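Local structure of Gp15 protein (Listeria phage PSA, 6R5W) at residues Leu114-Ala126 against Asn135-Ile147. The protein probably recognises the surface of Listeria cells as the homotrimeric receptor binding protein of the phage, this chain being its C-terminal part. Residues are numbered along the deposited sequence; the frame is centred on the assembly and turned at random.
Sequences LAPDASWNKLYSA and NQANIYLSVSADI. With CD (cadmium ion), chain E; CD (cadmium ion), chain G.
Lys122, Tyr124 and Ala126 pair with Leu141, Ile139 and Ala137 through six backbone hydrogen bonds, two to each pair, which zip strands 122-126 and 136-141 into an antiparallel beta hairpin. The shortest runs from Leu141 N to Lys122 O, 2.7 Å and nearly straight at 168°.

One face is largely apolar, Lys122 excepted. The edge of the Tyr124 ring meets Leu141, CE1 lying 3.9 Å from CB, while its hydroxyl bonds to Ile165 O, so a tyrosine serves both a greasy flank and a polar partner. Small Ala126 leaves room for Ile139, whose CD1 comes within 3.5 Å of Ala126 CB. Leu141, with CG anti to its backbone N (chi1 179°), sends CD2 against the rigid ring of Pro116, and Tyr166 of strand 159-167 packs on both.

On the other face Leu123 runs alongside Tyr140 and sets CD1 over the ring, 3.9 Å from the centroid, a CH-pi contact. Asn121 slants past the near part of that ring, CG 3.6 Å from Tyr140 CD2, its amide turned 42° from the ring plane, and places ND2 above the centre of the Trp120 ring.

Water extends the pairing beyond the strands: one molecule donates to Trp120 O and Leu141 O, another to Pro116 O and Val143 O, and a third joins Asn121 OD1 to Val143 N. In the type I turn from Ser142 to Ala145, the hydroxyls of Ser142 and Ser144 reach Asp146 OD2 from one face of its carboxylate.

At the opposite end, Gln136 OE1 binds cadmium at 2.3 Å together with Gln136 of both neighbouring subunits. Backbone bonds and apolar packing thus define the hairpin, whereas Lys122, in a salt bridge with Asp162 of a neighbouring subunit, Ser125, bonded to that subunit's Ser125, and Gln136 tie it into the trimer.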
# COMPACT_ATOMS: atom_id res chain seq x y z
N LEU A 114 7.96 3.89 -17.55
CA LEU A 114 7.23 4.85 -16.74
C LEU A 114 6.33 5.73 -17.61
O LEU A 114 5.97 6.82 -17.21
CB LEU A 114 8.19 5.69 -15.92
CG LEU A 114 8.99 4.87 -14.90
CD1 LEU A 114 9.84 5.83 -14.08
CD2 LEU A 114 8.07 4.03 -13.99
N ALA A 115 5.98 5.28 -18.82
CA ALA A 115 5.05 6.07 -19.63
C ALA A 115 3.70 6.20 -18.91
O ALA A 115 3.23 5.25 -18.28
CB ALA A 115 4.84 5.41 -21.00
N PRO A 116 3.04 7.36 -18.99
CA PRO A 116 1.77 7.53 -18.26
C PRO A 116 0.59 6.79 -18.89
O PRO A 116 0.55 6.61 -20.11
CB PRO A 116 1.53 9.05 -18.32
CG PRO A 116 2.24 9.48 -19.55
CD PRO A 116 3.48 8.58 -19.66
N ASP A 117 -0.39 6.45 -18.06
CA ASP A 117 -1.71 6.04 -18.54
C ASP A 117 -2.43 7.31 -18.98
O ASP A 117 -2.87 8.09 -18.15
CB ASP A 117 -2.50 5.29 -17.49
CG ASP A 117 -3.72 4.57 -18.07
OD1 ASP A 117 -3.81 4.64 -19.28
OD2 ASP A 117 -4.53 4.03 -17.33
N ALA A 118 -2.47 7.56 -20.29
CA ALA A 118 -3.05 8.77 -20.87
C ALA A 118 -3.18 8.53 -22.37
O ALA A 118 -2.43 7.75 -22.95
CB ALA A 118 -2.17 10.02 -20.64
N SER A 119 -4.10 9.26 -23.00
CA SER A 119 -4.19 9.24 -24.47
C SER A 119 -3.69 10.53 -25.13
O SER A 119 -3.58 10.58 -26.36
CB SER A 119 -5.64 8.90 -24.89
OG SER A 119 -6.62 9.67 -24.23
N TRP A 120 -3.40 11.56 -24.36
CA TRP A 120 -2.79 12.78 -24.87
C TRP A 120 -2.00 13.38 -23.71
O TRP A 120 -1.84 12.76 -22.65
CB TRP A 120 -3.89 13.73 -25.41
CG TRP A 120 -3.35 14.80 -26.38
CD1 TRP A 120 -2.90 14.61 -27.66
CD2 TRP A 120 -3.28 16.20 -26.13
NE1 TRP A 120 -2.50 15.82 -28.21
CE2 TRP A 120 -2.74 16.81 -27.30
CE3 TRP A 120 -3.60 17.01 -25.02
CZ2 TRP A 120 -2.52 18.20 -27.39
CZ3 TRP A 120 -3.38 18.38 -25.11
CH2 TRP A 120 -2.85 18.97 -26.32
N ASN A 121 -1.50 14.58 -23.91
CA ASN A 121 -0.71 15.22 -22.86
C ASN A 121 -1.50 15.35 -21.57
O ASN A 121 -2.68 15.62 -21.59
CB ASN A 121 -0.28 16.62 -23.29
CG ASN A 121 0.60 16.57 -24.46
OD1 ASN A 121 1.66 16.05 -24.41
ND2 ASN A 121 0.13 17.12 -25.57
N LYS A 122 -0.81 15.23 -20.43
CA LYS A 122 -1.33 15.62 -19.13
C LYS A 122 -0.73 16.98 -18.76
O LYS A 122 0.47 17.24 -18.99
CB LYS A 122 -0.96 14.55 -18.11
CG LYS A 122 -1.64 13.16 -18.38
CD LYS A 122 -1.06 12.02 -17.51
CE LYS A 122 -1.42 12.26 -16.07
NZ LYS A 122 -2.81 12.13 -15.86
N LEU A 123 -1.55 17.82 -18.13
CA LEU A 123 -1.20 19.23 -17.90
C LEU A 123 -0.97 19.49 -16.42
O LEU A 123 -1.86 19.24 -15.61
CB LEU A 123 -2.31 20.18 -18.35
CG LEU A 123 -2.37 20.55 -19.83
CD1 LEU A 123 -2.11 19.45 -20.79
CD2 LEU A 123 -3.73 21.31 -20.11
N TYR A 124 0.16 20.09 -16.10
CA TYR A 124 0.53 20.39 -14.71
C TYR A 124 0.90 21.84 -14.52
O TYR A 124 1.66 22.40 -15.33
CB TYR A 124 1.73 19.53 -14.31
CG TYR A 124 1.43 18.05 -14.23
CD1 TYR A 124 1.54 17.23 -15.35
CD2 TYR A 124 0.98 17.48 -13.02
CE1 TYR A 124 1.28 15.87 -15.25
CE2 TYR A 124 0.69 16.13 -12.93
CZ TYR A 124 0.84 15.34 -14.04
OH TYR A 124 0.56 13.98 -13.99
N SER A 125 0.43 22.40 -13.41
CA SER A 125 0.88 23.72 -12.93
C SER A 125 2.15 23.52 -12.09
O SER A 125 2.18 22.67 -11.20
CB SER A 125 -0.20 24.36 -12.08
OG SER A 125 0.33 25.58 -11.52
N ALA A 126 3.20 24.28 -12.38
CA ALA A 126 4.48 24.12 -11.68
C ALA A 126 4.95 25.50 -11.19
O ALA A 126 4.70 26.57 -11.82
CB ALA A 126 5.54 23.52 -12.55
N ASN A 135 5.58 34.12 -11.93
CA ASN A 135 6.57 33.18 -12.46
C ASN A 135 6.21 31.75 -12.04
O ASN A 135 6.75 31.18 -11.08
CB ASN A 135 7.99 33.57 -12.05
CG ASN A 135 8.52 34.81 -12.81
OD1 ASN A 135 8.07 35.08 -13.92
ND2 ASN A 135 9.41 35.57 -12.21
N GLN A 136 5.32 31.14 -12.86
CA GLN A 136 4.90 29.74 -12.76
C GLN A 136 4.92 29.21 -14.18
O GLN A 136 5.17 29.96 -15.14
CB GLN A 136 3.51 29.68 -12.11
CG GLN A 136 3.60 30.33 -10.68
CD GLN A 136 2.40 30.04 -9.83
OE1 GLN A 136 1.27 30.12 -10.27
NE2 GLN A 136 2.61 29.79 -8.58
N ALA A 137 4.59 27.93 -14.34
CA ALA A 137 4.75 27.24 -15.62
C ALA A 137 3.56 26.33 -15.87
O ALA A 137 2.96 25.75 -14.94
CB ALA A 137 6.03 26.46 -15.65
N ASN A 138 3.21 26.21 -17.15
CA ASN A 138 2.33 25.16 -17.65
C ASN A 138 3.21 24.08 -18.27
O ASN A 138 3.89 24.33 -19.29
CB ASN A 138 1.34 25.70 -18.70
CG ASN A 138 0.31 26.63 -18.10
OD1 ASN A 138 -0.10 26.51 -16.94
ND2 ASN A 138 -0.14 27.61 -18.92
N ILE A 139 3.19 22.87 -17.70
CA ILE A 139 4.06 21.79 -18.12
C ILE A 139 3.17 20.65 -18.64
O ILE A 139 2.22 20.25 -17.97
CB ILE A 139 4.98 21.29 -16.98
CG1 ILE A 139 5.83 22.45 -16.47
CG2 ILE A 139 5.79 20.13 -17.47
CD1 ILE A 139 6.90 22.01 -15.40
N TYR A 140 3.52 20.13 -19.80
CA TYR A 140 2.87 18.96 -20.34
C TYR A 140 3.69 17.72 -20.12
O TYR A 140 4.89 17.71 -20.30
CB TYR A 140 2.63 19.07 -21.84
CG TYR A 140 1.67 20.11 -22.33
CD1 TYR A 140 1.21 21.12 -21.55
CD2 TYR A 140 1.27 20.07 -23.68
CE1 TYR A 140 0.33 22.11 -22.07
CE2 TYR A 140 0.41 21.03 -24.20
CZ TYR A 140 -0.02 22.04 -23.42
OH TYR A 140 -0.83 23.00 -23.91
N LEU A 141 3.03 16.64 -19.70
CA LEU A 141 3.67 15.32 -19.66
C LEU A 141 3.12 14.59 -20.86
O LEU A 141 1.91 14.32 -20.87
CB LEU A 141 3.31 14.57 -18.37
CG LEU A 141 3.91 13.20 -18.24
CD1 LEU A 141 5.45 13.27 -18.14
CD2 LEU A 141 3.37 12.35 -17.07
N SER A 142 3.97 14.23 -21.81
CA SER A 142 3.49 13.60 -23.05
C SER A 142 3.24 12.11 -22.86
O SER A 142 3.69 11.49 -21.90
CB SER A 142 4.52 13.81 -24.18
OG SER A 142 5.59 12.85 -24.05
N VAL A 143 2.54 11.48 -23.83
CA VAL A 143 2.29 10.09 -23.76
C VAL A 143 3.57 9.25 -23.83
O VAL A 143 3.57 8.10 -23.38
CB VAL A 143 1.31 9.60 -24.87
CG1 VAL A 143 -0.05 10.25 -24.67
CG2 VAL A 143 1.86 9.87 -26.24
N SER A 144 4.64 9.78 -24.36
CA SER A 144 5.92 9.10 -24.37
C SER A 144 6.77 9.54 -23.18
O SER A 144 7.98 9.27 -23.15
CB SER A 144 6.64 9.36 -25.68
OG SER A 144 6.78 10.74 -25.97
N ALA A 145 6.16 10.26 -22.24
CA ALA A 145 6.83 10.63 -20.98
C ALA A 145 7.91 11.70 -21.15
O ALA A 145 8.87 11.76 -20.35
CB ALA A 145 7.39 9.39 -20.26
N ASP A 146 7.76 12.56 -22.14
CA ASP A 146 8.52 13.80 -22.19
C ASP A 146 7.93 14.84 -21.24
O ASP A 146 6.69 15.02 -21.15
CB ASP A 146 8.50 14.39 -23.61
CG ASP A 146 9.03 13.44 -24.63
OD1 ASP A 146 10.21 13.06 -24.51
OD2 ASP A 146 8.21 13.02 -25.50
N ILE A 147 8.82 15.55 -20.54
CA ILE A 147 8.45 16.67 -19.69
C ILE A 147 8.64 17.93 -20.52
O ILE A 147 9.76 18.37 -20.77
CB ILE A 147 9.26 16.69 -18.38
CG1 ILE A 147 9.07 15.36 -17.67
CG2 ILE A 147 8.81 17.82 -17.52
CD1 ILE A 147 9.86 15.25 -16.41
CD CD E . -0.16 31.09 -11.80
CD CD G . -5.64 2.95 -19.12
O HOH W 1 1.70 6.37 -22.61
O HOH W 2 0.53 11.84 -21.11
O HOH W 3 1.29 13.35 -25.68
O HOH W 4 1.28 32.10 -13.64
O HOH W 5 -1.93 32.38 -12.84
O HOH W 6 0.24 33.08 -10.63
O HOH W 7 -3.88 0.99 -18.70
O HOH W 8 -5.90 2.44 -21.48